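Local coordinates for BauA (Acinetobacter baumannii, PDB 6HCP), which takes up ferric preacinetobactin, an iron-loaded siderophore, across the outer membrane and probably works as a TonB-dependent receptor, at residues 190-195 against 204-209; 163-168 against 241-246; 666-671 against 701-706. One frame throughout, in Å; residues are numbered along the deposited sequence.

Contact 1: 190-195 against 204-209; sequences VDVGRR and VRINGM. With C8E ((hydroxyethyloxy)tri(ethyloxy)octane), chain B.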
loop_
_atom_site.group_PDB
_atom_site.type_symbol
_atom_site.label_atom_id
_atom_site.label_comp_id
_atom_site.label_asym_id
_atom_site.label_seq_id
_atom_site.Cartn_x
_atom_site.Cartn_y
_atom_site.Cartn_z
ATOM N N VAL A 190 11.961 28.794 3.331
ATOM C CA VAL A 190 11.495 30.166 3.358
ATOM C C VAL A 190 11.896 30.852 2.050
ATOM O O VAL A 190 13.017 30.673 1.570
ATOM C CB VAL A 190 12.074 30.909 4.573
ATOM C CG1 VAL A 190 11.911 32.416 4.438
ATOM C CG2 VAL A 190 11.463 30.402 5.868
ATOM N N ASP A 191 10.938 31.585 1.473
ATOM C CA ASP A 191 11.112 32.330 0.244
ATOM C C ASP A 191 10.552 33.741 0.480
ATOM O O ASP A 191 9.356 33.884 0.753
ATOM C CB ASP A 191 10.393 31.645 -0.922
ATOM C CG ASP A 191 10.698 32.238 -2.290
ATOM O OD1 ASP A 191 11.493 33.212 -2.349
ATOM O OD2 ASP A 191 10.175 31.706 -3.292
ATOM N N VAL A 192 11.419 34.759 0.442
ATOM C CA VAL A 192 10.998 36.144 0.757
ATOM C C VAL A 192 11.542 37.099 -0.306
ATOM O O VAL A 192 12.691 36.974 -0.729
ATOM C CB VAL A 192 11.468 36.574 2.160
ATOM C CG1 VAL A 192 10.884 35.693 3.248
ATOM C CG2 VAL A 192 12.977 36.622 2.277
ATOM N N GLY A 193 10.689 38.022 -0.757
ATOM C CA GLY A 193 11.093 39.035 -1.707
ATOM C C GLY A 193 10.497 40.399 -1.380
ATOM O O GLY A 193 9.385 40.500 -0.854
ATOM N N ARG A 194 11.228 41.446 -1.766
ATOM C CA ARG A 194 10.749 42.812 -1.680
ATOM C C ARG A 194 11.571 43.666 -2.644
ATOM O O ARG A 194 12.768 43.406 -2.849
ATOM C CB ARG A 194 10.900 43.335 -0.247
ATOM C CG ARG A 194 10.309 44.719 -0.021
ATOM C CD ARG A 194 10.530 45.180 1.406
ATOM N NE ARG A 194 9.547 44.597 2.305
ATOM C CZ ARG A 194 8.288 45.009 2.406
ATOM N NH1 ARG A 194 7.874 46.060 1.718
ATOM N NH2 ARG A 194 7.437 44.353 3.173
ATOM N N ARG A 195 10.920 44.675 -3.222
ATOM C CA ARG A 195 11.600 45.663 -4.072
ATOM C C ARG A 195 11.683 47.007 -3.334
ATOM O O ARG A 195 10.913 47.262 -2.401
ATOM C CB ARG A 195 10.870 45.768 -5.410
ATOM C CG ARG A 195 10.915 44.469 -6.204
ATOM C CD ARG A 195 10.600 44.643 -7.669
ATOM N NE ARG A 195 11.702 45.291 -8.362
ATOM C CZ ARG A 195 12.807 44.682 -8.779
ATOM N NH1 ARG A 195 13.793 45.403 -9.284
ATOM N NH2 ARG A 195 12.933 43.369 -8.661
ATOM N N VAL A 204 15.373 42.392 -3.934
ATOM C CA VAL A 204 16.055 41.412 -3.109
ATOM C C VAL A 204 15.137 40.186 -2.963
ATOM O O VAL A 204 13.962 40.314 -2.571
ATOM C CB VAL A 204 16.401 41.992 -1.731
ATOM C CG1 VAL A 204 17.075 40.954 -0.865
ATOM C CG2 VAL A 204 17.241 43.262 -1.827
ATOM N N ARG A 205 15.676 39.001 -3.261
ATOM C CA ARG A 205 14.918 37.726 -3.120
ATOM C C ARG A 205 15.809 36.693 -2.420
ATOM O O ARG A 205 16.928 36.442 -2.837
ATOM C CB ARG A 205 14.422 37.278 -4.500
ATOM C CG ARG A 205 13.621 35.982 -4.491
ATOM C CD ARG A 205 12.132 36.199 -4.602
ATOM N NE ARG A 205 11.395 34.947 -4.652
ATOM C CZ ARG A 205 10.603 34.593 -5.642
ATOM N NH1 ARG A 205 10.542 35.328 -6.737
ATOM N NH2 ARG A 205 9.874 33.493 -5.537
ATOM N N ILE A 206 15.332 36.144 -1.300
ATOM C CA ILE A 206 16.127 35.289 -0.463
ATOM C C ILE A 206 15.393 33.948 -0.305
ATOM O O ILE A 206 14.210 33.935 -0.017
ATOM C CB ILE A 206 16.388 35.951 0.904
ATOM C CG1 ILE A 206 17.107 37.297 0.770
ATOM C CG2 ILE A 206 17.161 35.033 1.815
ATOM C CD1 ILE A 206 17.092 38.102 2.048
ATOM N N ASN A 207 16.125 32.838 -0.447
ATOM C CA ASN A 207 15.577 31.521 -0.169
ATOM C C ASN A 207 16.485 30.833 0.837
ATOM O O ASN A 207 17.714 30.923 0.745
ATOM C CB ASN A 207 15.403 30.691 -1.445
ATOM C CG ASN A 207 14.217 31.108 -2.272
ATOM O OD1 ASN A 207 13.156 30.486 -2.201
ATOM N ND2 ASN A 207 14.378 32.169 -3.054
ATOM N N GLY A 208 15.867 30.147 1.805
ATOM C CA GLY A 208 16.571 29.313 2.738
ATOM C C GLY A 208 15.836 27.994 2.927
ATOM O O GLY A 208 14.619 27.970 2.970
ATOM N N MET A 209 16.576 26.885 2.864
ATOM C CA MET A 209 15.984 25.548 2.943
ATOM C C MET A 209 16.912 24.644 3.745
ATOM O O MET A 209 18.151 24.762 3.722
ATOM C CB MET A 209 15.724 24.992 1.540
ATOM C CG MET A 209 15.218 23.538 1.500
ATOM S SD MET A 209 16.547 22.360 1.727
ATOM C CE MET A 209 17.440 22.502 0.173
HETATM C C1 C8E B . 25.702 25.066 4.720
HETATM C C2 C8E B . 24.783 25.381 3.558
HETATM C C3 C8E B . 23.887 26.597 3.798
HETATM C C4 C8E B . 23.075 26.483 5.086
HETATM C C5 C8E B . 21.940 27.506 5.133
HETATM C C6 C8E B . 20.787 27.015 6.001
HETATM C C7 C8E B . 19.551 27.898 5.873
HETATM C C8 C8E B . 18.448 27.417 6.815
HETATM O O9 C8E B . 17.155 27.768 6.307
HETATM C C10 C8E B . 16.070 27.298 7.105
HETATM C C11 C8E B . 14.817 28.058 6.726
HETATM O O12 C8E B . 13.687 27.213 6.894
#

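Contact 2: 163-168 against 241-246; sequences LVTKYA and FVDAYD. With C8E ((hydroxyethyloxy)tri(ethyloxy)octane), chain B.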
loop_
_atom_site.group_PDB
_atom_site.type_symbol
_atom_site.label_atom_id
_atom_site.label_comp_id
_atom_site.label_asym_id
_atom_site.label_seq_id
_atom_site.Cartn_x
_atom_site.Cartn_y
_atom_site.Cartn_z
ATOM N N LEU A 163 19.194 26.860 -15.532
ATOM C CA LEU A 163 18.456 27.168 -14.323
ATOM C C LEU A 163 18.382 28.687 -14.170
ATOM O O LEU A 163 19.425 29.380 -14.182
ATOM C CB LEU A 163 19.154 26.539 -13.117
ATOM C CG LEU A 163 19.485 25.050 -13.254
ATOM C CD1 LEU A 163 20.126 24.523 -11.986
ATOM C CD2 LEU A 163 18.248 24.234 -13.587
ATOM N N VAL A 164 17.150 29.195 -14.163
ATOM C CA VAL A 164 16.882 30.627 -14.106
ATOM C C VAL A 164 16.532 30.971 -12.657
ATOM O O VAL A 164 15.610 30.386 -12.081
ATOM C CB VAL A 164 15.742 31.004 -15.065
ATOM C CG1 VAL A 164 15.374 32.480 -14.967
ATOM C CG2 VAL A 164 16.058 30.614 -16.496
ATOM N N THR A 165 17.305 31.868 -12.049
ATOM C CA THR A 165 17.156 32.164 -10.629
ATOM C C THR A 165 15.934 33.067 -10.399
ATOM O O THR A 165 15.383 33.660 -11.339
ATOM C CB THR A 165 18.420 32.807 -10.050
ATOM O OG1 THR A 165 18.688 33.992 -10.803
ATOM C CG2 THR A 165 19.599 31.862 -10.081
ATOM N N LYS A 166 15.521 33.135 -9.134
ATOM C CA LYS A 166 14.370 33.955 -8.705
ATOM C C LYS A 166 14.836 35.387 -8.382
ATOM O O LYS A 166 15.806 35.575 -7.640
ATOM C CB LYS A 166 13.760 33.375 -7.427
ATOM C CG LYS A 166 13.011 32.062 -7.570
ATOM C CD LYS A 166 12.727 31.424 -6.208
ATOM C CE LYS A 166 11.717 30.295 -6.273
ATOM N NZ LYS A 166 11.476 29.706 -4.934
ATOM N N TYR A 167 14.054 36.369 -8.839
ATOM C CA TYR A 167 14.225 37.763 -8.422
ATOM C C TYR A 167 12.896 38.283 -7.836
ATOM O O TYR A 167 11.824 37.686 -8.039
ATOM C CB TYR A 167 14.701 38.597 -9.616
ATOM C CG TYR A 167 16.018 38.146 -10.209
ATOM C CD1 TYR A 167 17.215 38.350 -9.537
ATOM C CD2 TYR A 167 16.052 37.435 -11.399
ATOM C CE1 TYR A 167 18.424 37.914 -10.063
ATOM C CE2 TYR A 167 17.252 37.002 -11.943
ATOM C CZ TYR A 167 18.439 37.231 -11.272
ATOM O OH TYR A 167 19.615 36.774 -11.809
ATOM N N ALA A 168 12.970 39.416 -7.132
ATOM C CA ALA A 168 11.823 39.953 -6.396
ATOM C C ALA A 168 10.746 40.440 -7.361
ATOM O O ALA A 168 11.003 41.259 -8.238
ATOM C CB ALA A 168 12.262 41.060 -5.474
ATOM N N PHE A 241 22.141 42.073 -12.476
ATOM C CA PHE A 241 21.580 40.921 -11.738
ATOM C C PHE A 241 22.720 40.212 -11.012
ATOM O O PHE A 241 23.721 39.887 -11.619
ATOM C CB PHE A 241 20.911 39.932 -12.696
ATOM C CG PHE A 241 19.821 40.505 -13.550
ATOM C CD1 PHE A 241 18.510 40.503 -13.117
ATOM C CD2 PHE A 241 20.098 41.015 -14.804
ATOM C CE1 PHE A 241 17.500 40.996 -13.921
ATOM C CE2 PHE A 241 19.081 41.486 -15.616
ATOM C CZ PHE A 241 17.797 41.539 -15.143
ATOM N N VAL A 242 22.573 40.013 -9.700
ATOM C CA VAL A 242 23.547 39.309 -8.917
ATOM C C VAL A 242 22.856 38.115 -8.250
ATOM O O VAL A 242 21.745 38.246 -7.729
ATOM C CB VAL A 242 24.197 40.232 -7.875
ATOM C CG1 VAL A 242 25.133 39.476 -6.953
ATOM C CG2 VAL A 242 24.911 41.401 -8.529
ATOM N N ASP A 243 23.535 36.972 -8.256
ATOM C CA ASP A 243 23.049 35.745 -7.613
ATOM C C ASP A 243 24.183 35.139 -6.793
ATOM O O ASP A 243 25.349 35.144 -7.199
ATOM C CB ASP A 243 22.539 34.762 -8.674
ATOM C CG ASP A 243 21.361 35.286 -9.462
ATOM O OD1 ASP A 243 20.214 35.147 -8.973
ATOM O OD2 ASP A 243 21.588 35.851 -10.558
ATOM N N ALA A 244 23.844 34.613 -5.619
ATOM C CA ALA A 244 24.796 33.869 -4.823
ATOM C C ALA A 244 24.064 32.771 -4.046
ATOM O O ALA A 244 22.920 32.959 -3.640
ATOM C CB ALA A 244 25.530 34.783 -3.878
ATOM N N TYR A 245 24.767 31.670 -3.777
ATOM C CA TYR A 245 24.172 30.605 -2.994
ATOM C C TYR A 245 25.255 29.832 -2.265
ATOM O O TYR A 245 26.433 29.813 -2.658
ATOM C CB TYR A 245 23.331 29.707 -3.899
ATOM C CG TYR A 245 24.159 28.753 -4.721
ATOM C CD1 TYR A 245 24.595 27.558 -4.189
ATOM C CD2 TYR A 245 24.638 29.124 -5.963
ATOM C CE1 TYR A 245 25.453 26.721 -4.888
ATOM C CE2 TYR A 245 25.465 28.285 -6.691
ATOM C CZ TYR A 245 25.876 27.079 -6.155
ATOM O OH TYR A 245 26.733 26.262 -6.839
ATOM N N ASP A 246 24.817 29.137 -1.212
ATOM C CA ASP A 246 25.630 28.240 -0.447
ATOM C C ASP A 246 24.783 26.987 -0.203
ATOM O O ASP A 246 23.638 27.110 0.285
ATOM C CB ASP A 246 26.040 28.922 0.863
ATOM C CG ASP A 246 26.972 28.142 1.773
ATOM O OD1 ASP A 246 27.377 27.020 1.426
ATOM O OD2 ASP A 246 27.261 28.663 2.860
HETATM C C1 C8E B . 25.702 25.066 4.720
HETATM C C2 C8E B . 24.783 25.381 3.558
HETATM C C3 C8E B . 23.887 26.597 3.798
HETATM C C4 C8E B . 23.075 26.483 5.086
HETATM C C5 C8E B . 21.940 27.506 5.133
HETATM C C6 C8E B . 20.787 27.015 6.001
HETATM C C7 C8E B . 19.551 27.898 5.873
HETATM C C8 C8E B . 18.448 27.417 6.815
HETATM O O9 C8E B . 17.155 27.768 6.307
HETATM C C10 C8E B . 16.070 27.298 7.105
HETATM C C11 C8E B . 14.817 28.058 6.726
HETATM O O12 C8E B . 13.687 27.213 6.894
#

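Contact 3: 666-671 against 701-706; sequences PVTFRA and SVSYDF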
loop_
_atom_site.group_PDB
_atom_site.type_symbol
_atom_site.label_atom_id
_atom_site.label_comp_id
_atom_site.label_asym_id
_atom_site.label_seq_id
_atom_site.Cartn_x
_atom_site.Cartn_y
_atom_site.Cartn_z
ATOM N N PRO A 666 -3.026 32.742 1.519
ATOM C CA PRO A 666 -2.936 31.538 0.689
ATOM C C PRO A 666 -2.220 30.399 1.428
ATOM O O PRO A 666 -1.201 30.618 2.074
ATOM C CB PRO A 666 -2.158 31.982 -0.564
ATOM C CG PRO A 666 -2.420 33.490 -0.638
ATOM C CD PRO A 666 -2.549 33.940 0.808
ATOM N N VAL A 667 -2.845 29.217 1.401
ATOM C CA VAL A 667 -2.301 27.988 1.966
ATOM C C VAL A 667 -2.476 26.869 0.932
ATOM O O VAL A 667 -3.538 26.753 0.318
ATOM C CB VAL A 667 -2.996 27.614 3.287
ATOM C CG1 VAL A 667 -2.557 26.249 3.785
ATOM C CG2 VAL A 667 -2.760 28.664 4.364
ATOM N N THR A 668 -1.414 26.071 0.731
ATOM C CA THR A 668 -1.468 24.920 -0.159
ATOM C C THR A 668 -0.901 23.682 0.556
ATOM O O THR A 668 0.170 23.719 1.163
ATOM C CB THR A 668 -0.711 25.167 -1.468
ATOM O OG1 THR A 668 -1.331 26.235 -2.170
ATOM C CG2 THR A 668 -0.692 23.955 -2.374
ATOM N N PHE A 669 -1.694 22.611 0.519
ATOM C CA PHE A 669 -1.331 21.288 1.012
ATOM C C PHE A 669 -1.022 20.382 -0.187
ATOM O O PHE A 669 -1.754 20.403 -1.167
ATOM C CB PHE A 669 -2.486 20.662 1.793
ATOM C CG PHE A 669 -2.966 21.470 2.975
ATOM C CD1 PHE A 669 -3.888 22.494 2.805
ATOM C CD2 PHE A 669 -2.457 21.248 4.238
ATOM C CE1 PHE A 669 -4.289 23.274 3.882
ATOM C CE2 PHE A 669 -2.879 22.008 5.317
ATOM C CZ PHE A 669 -3.779 23.032 5.135
ATOM N N ARG A 670 0.056 19.598 -0.085
ATOM C CA ARG A 670 0.463 18.700 -1.157
ATOM C C ARG A 670 0.826 17.344 -0.557
ATOM O O ARG A 670 1.504 17.247 0.478
ATOM C CB ARG A 670 1.663 19.253 -1.935
ATOM C CG ARG A 670 1.368 20.498 -2.751
ATOM C CD ARG A 670 2.614 21.101 -3.393
ATOM N NE ARG A 670 2.281 22.175 -4.312
ATOM C CZ ARG A 670 2.505 23.461 -4.075
ATOM N NH1 ARG A 670 2.858 23.873 -2.868
ATOM N NH2 ARG A 670 2.378 24.326 -5.060
ATOM N N ALA A 671 0.394 16.298 -1.258
ATOM C CA ALA A 671 0.697 14.936 -0.918
ATOM C C ALA A 671 1.049 14.213 -2.218
ATOM O O ALA A 671 0.300 14.315 -3.174
ATOM C CB ALA A 671 -0.478 14.269 -0.231
ATOM N N SER A 701 3.827 18.341 1.897
ATOM C CA SER A 701 4.235 19.693 2.166
ATOM C C SER A 701 3.020 20.571 2.461
ATOM O O SER A 701 1.929 20.342 1.943
ATOM C CB SER A 701 5.087 20.277 1.055
ATOM O OG SER A 701 4.351 20.508 -0.124
ATOM N N VAL A 702 3.285 21.643 3.218
ATOM C CA VAL A 702 2.311 22.679 3.525
ATOM C C VAL A 702 2.997 24.038 3.370
ATOM O O VAL A 702 4.061 24.242 3.942
ATOM C CB VAL A 702 1.763 22.512 4.953
ATOM C CG1 VAL A 702 0.801 23.633 5.317
ATOM C CG2 VAL A 702 1.108 21.153 5.141
ATOM N N SER A 703 2.385 24.939 2.593
ATOM C CA SER A 703 2.898 26.277 2.436
ATOM C C SER A 703 1.877 27.302 2.954
ATOM O O SER A 703 0.670 27.126 2.818
ATOM C CB SER A 703 3.259 26.551 1.007
ATOM O OG SER A 703 2.094 26.773 0.233
ATOM N N TYR A 704 2.417 28.388 3.514
ATOM C CA TYR A 704 1.653 29.520 4.017
ATOM C C TYR A 704 2.316 30.817 3.536
ATOM O O TYR A 704 3.525 31.007 3.734
ATOM C CB TYR A 704 1.620 29.477 5.545
ATOM C CG TYR A 704 0.940 30.662 6.192
ATOM C CD1 TYR A 704 -0.423 30.651 6.435
ATOM C CD2 TYR A 704 1.675 31.729 6.681
ATOM C CE1 TYR A 704 -1.047 31.684 7.118
ATOM C CE2 TYR A 704 1.064 32.783 7.341
ATOM C CZ TYR A 704 -0.305 32.770 7.542
ATOM O OH TYR A 704 -0.919 33.829 8.144
ATOM N N ASP A 705 1.503 31.705 2.941
ATOM C CA ASP A 705 1.958 33.027 2.492
ATOM C C ASP A 705 1.595 34.093 3.542
ATOM O O ASP A 705 0.419 34.269 3.881
ATOM C CB ASP A 705 1.309 33.393 1.160
ATOM C CG ASP A 705 1.843 32.599 -0.028
ATOM O OD1 ASP A 705 2.439 31.533 0.197
ATOM O OD2 ASP A 705 1.574 33.003 -1.152
ATOM N N PHE A 706 2.609 34.797 4.041
ATOM C CA PHE A 706 2.435 35.845 5.048
ATOM C C PHE A 706 1.908 37.126 4.386
ATOM O O PHE A 706 1.425 38.022 5.087
ATOM C CB PHE A 706 3.740 36.104 5.801
ATOM C CG PHE A 706 4.200 34.973 6.685
ATOM C CD1 PHE A 706 4.968 33.941 6.170
ATOM C CD2 PHE A 706 3.901 34.958 8.036
ATOM C CE1 PHE A 706 5.409 32.914 6.986
ATOM C CE2 PHE A 706 4.341 33.926 8.850
ATOM C CZ PHE A 706 5.096 32.906 8.324
ATOM O OXT PHE A 706 1.800 37.241 3.159
HETATM O O HOH W 1 0.840 29.344 0.458
HETATM O O HOH W 2 2.601 22.762 -0.262
HETATM O O HOH W 3 3.395 26.703 -2.318
#

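Contact 1: 190-195 against 204-209
Asp191 and Arg205 meet diagonally across a beta hairpin, strands 184-196 and 202-212, in the wall of the antiparallel beta-barrel of a TonB-dependent receptor. The hairpin illustrates how the two faces of such a wall can differ: one is knit together by charges, the other packs lightly.

The firm side carries Asp191, Arg205 and Asn207. Arg205 takes hold of the carboxylate side-on, with NE 2.9 Å from OD1 of Asp191 and NH2 2.9 Å from OD2 of Asp191. Both bonds are nearly straight, and the two flat groups lie only 19° from coplanar. The oxygens are met on their syn sides, a little out of the carboxylate plane. A bend at chi2 (102°) brings the Arg205 chain across Gly193, where CD of Arg205 lies 4.2 Å from CA of Gly193. Asn207 runs alongside Asp191, pointing the same way, and puts its OD1 3.0 Å from CG of Asp191. That closeness of oxygen-rich groups is probably eased by donors from beyond the pair: His189 binds OD1 of Asn207, and Lys166, in the loop that leaves plug strand 159-165, makes a salt bridge to OD2 of Asp191. NH1 of Arg205 reaches the carbonyl of Tyr167 in the same loop.

On the face of Val190, Val192, Arg194, Val204 and Ile206 little holds the strands together beyond the backbone. Three hydrogen-bonded pairs, Val190-Gly208, Val192-Ile206 and Arg194-Val204, supply that ladder. One apolar touch joins side chains here, CG2 of Val192 against CB of Ile206 at 3.7 Å, while Arg194 leads away to the surface. A detergent molecule (C8E) lies on this side, its O9 3.6 Å from the backbone C of Gly208.

Contact 2: 163-168 against 241-246
The carboxylate of Asp243 accepts a hydrogen bond at each oxygen from the segment opposite, one from Thr165 and one from Tyr167. It is a compact example of how a buried acid can be satisfied by hydroxyls. OG1 of Thr165 donates to OD1 of Asp243 at 2.6 Å, arriving from above the carboxylate plane, 50° out of it. OH of Tyr167 donates to OD2 of Asp243 at 2.5 Å and uses the syn lone pair, on the side of the other oxygen. Two such short bonds would probably favour the charged form of the acid. The hydroxyls have further partners of their own: Asn119 bonds to OG1 of Thr165, and Arg293 to OH of Tyr167.

Chi1 of Tyr167 near -60°, with CG anti to the carbonyl carbon, helps carry the phenol to Asp243 at about a right angle to the acid's side chain. Phe241 meets the same ring, its CD1 3.7 Å above one face and shifted toward the rim. The two aromatic planes stand 53° apart, and CB of Phe241 comes within 3.5 Å of OH of Tyr167. Arg293 adds a cation-pi contact to Phe241, so it serves the phenol oxygen and the Phe241 ring.

Nearby, NZ of Lys166 bonds to the carbonyl of Glu133, beside plug strand 135-142, while the carbonyl of Ala168 takes a bond from Arg195. The contact sets the end of plug strand 159-165 and the loop after it against wall strand 238-252: a partly buried polar seam, consistent with a plug seated inside the barrel of a TonB-dependent receptor.

Contact 3: 666-671 against 701-706
The Tyr704 ring receives CG2 of Val667 at its edge, near the ring plane and 3.7 Å from CD1 of Tyr704. CD2 of Phe706 lies at its edge too, and CE2 of Tyr704 in turn sits 3.6 Å above one face of the Phe706 ring. The His665 ring also meets that of Tyr704, their planes at about 15°. Val667 and Tyr704 belong to strands 665-674 and 697-705, an antiparallel pair of the beta-barrel that includes its last strand; the chain, here in a predicted TonB C-terminal box, ends in Phe706, a terminal aromatic residue as is common in outer-membrane barrels. Farther along the same face, Phe669 and Val702 run side by side, pointing the same way. A bound detergent touches Phe669.

The other face is polar. The Arg670 guanidinium has CG2 of Thr668 centred 3.5 Å above one face and water 3 in plane at its edge. Its strongest partner is Asp74 of the plug, so the group ties wall to plug; the side chain is extended from CG to NE to get there. OG of Ser701 rests 3.5 Å from CB of Arg670. With chi1 at 70°, this hydroxyl stands between its own backbone N and carbonyl carbon, where water 2 donates to it while also binding NH1 of Arg670 and the Thr668 carbonyl.

Water thus stands in for direct side-chain bonds across the pair, an example of solvent completing a polar barrel face. Asp705, held by Arg175 of the first barrel strand, shares water 1 with Ser703. Water 3 lies 2.9 Å from NH1 of Arg670 and 2.9 Å from OG of Ser703.

How the contacts relate
From the N terminus the chain first builds the plug, whose strand 159-165 ends within segment 163-168. It then enters the wall at strand 173-181 and turns through the hairpin of contact 1, a short local loop. Only at 241-246 does contact 2 close, so contact 1 is nested inside its larger loop. The two touch, through Lys166 with Asp191 and Arg195 with Ala168, among others, at the seam between plug and wall. Contact 3 comes later in series, near the C terminus, and touches neither. Yet strand 697-705 pairs with strand 173-181, which pairs with strand 184-196 of contact 1: the chain's end meets the barrel's beginning and shuts the cylinder.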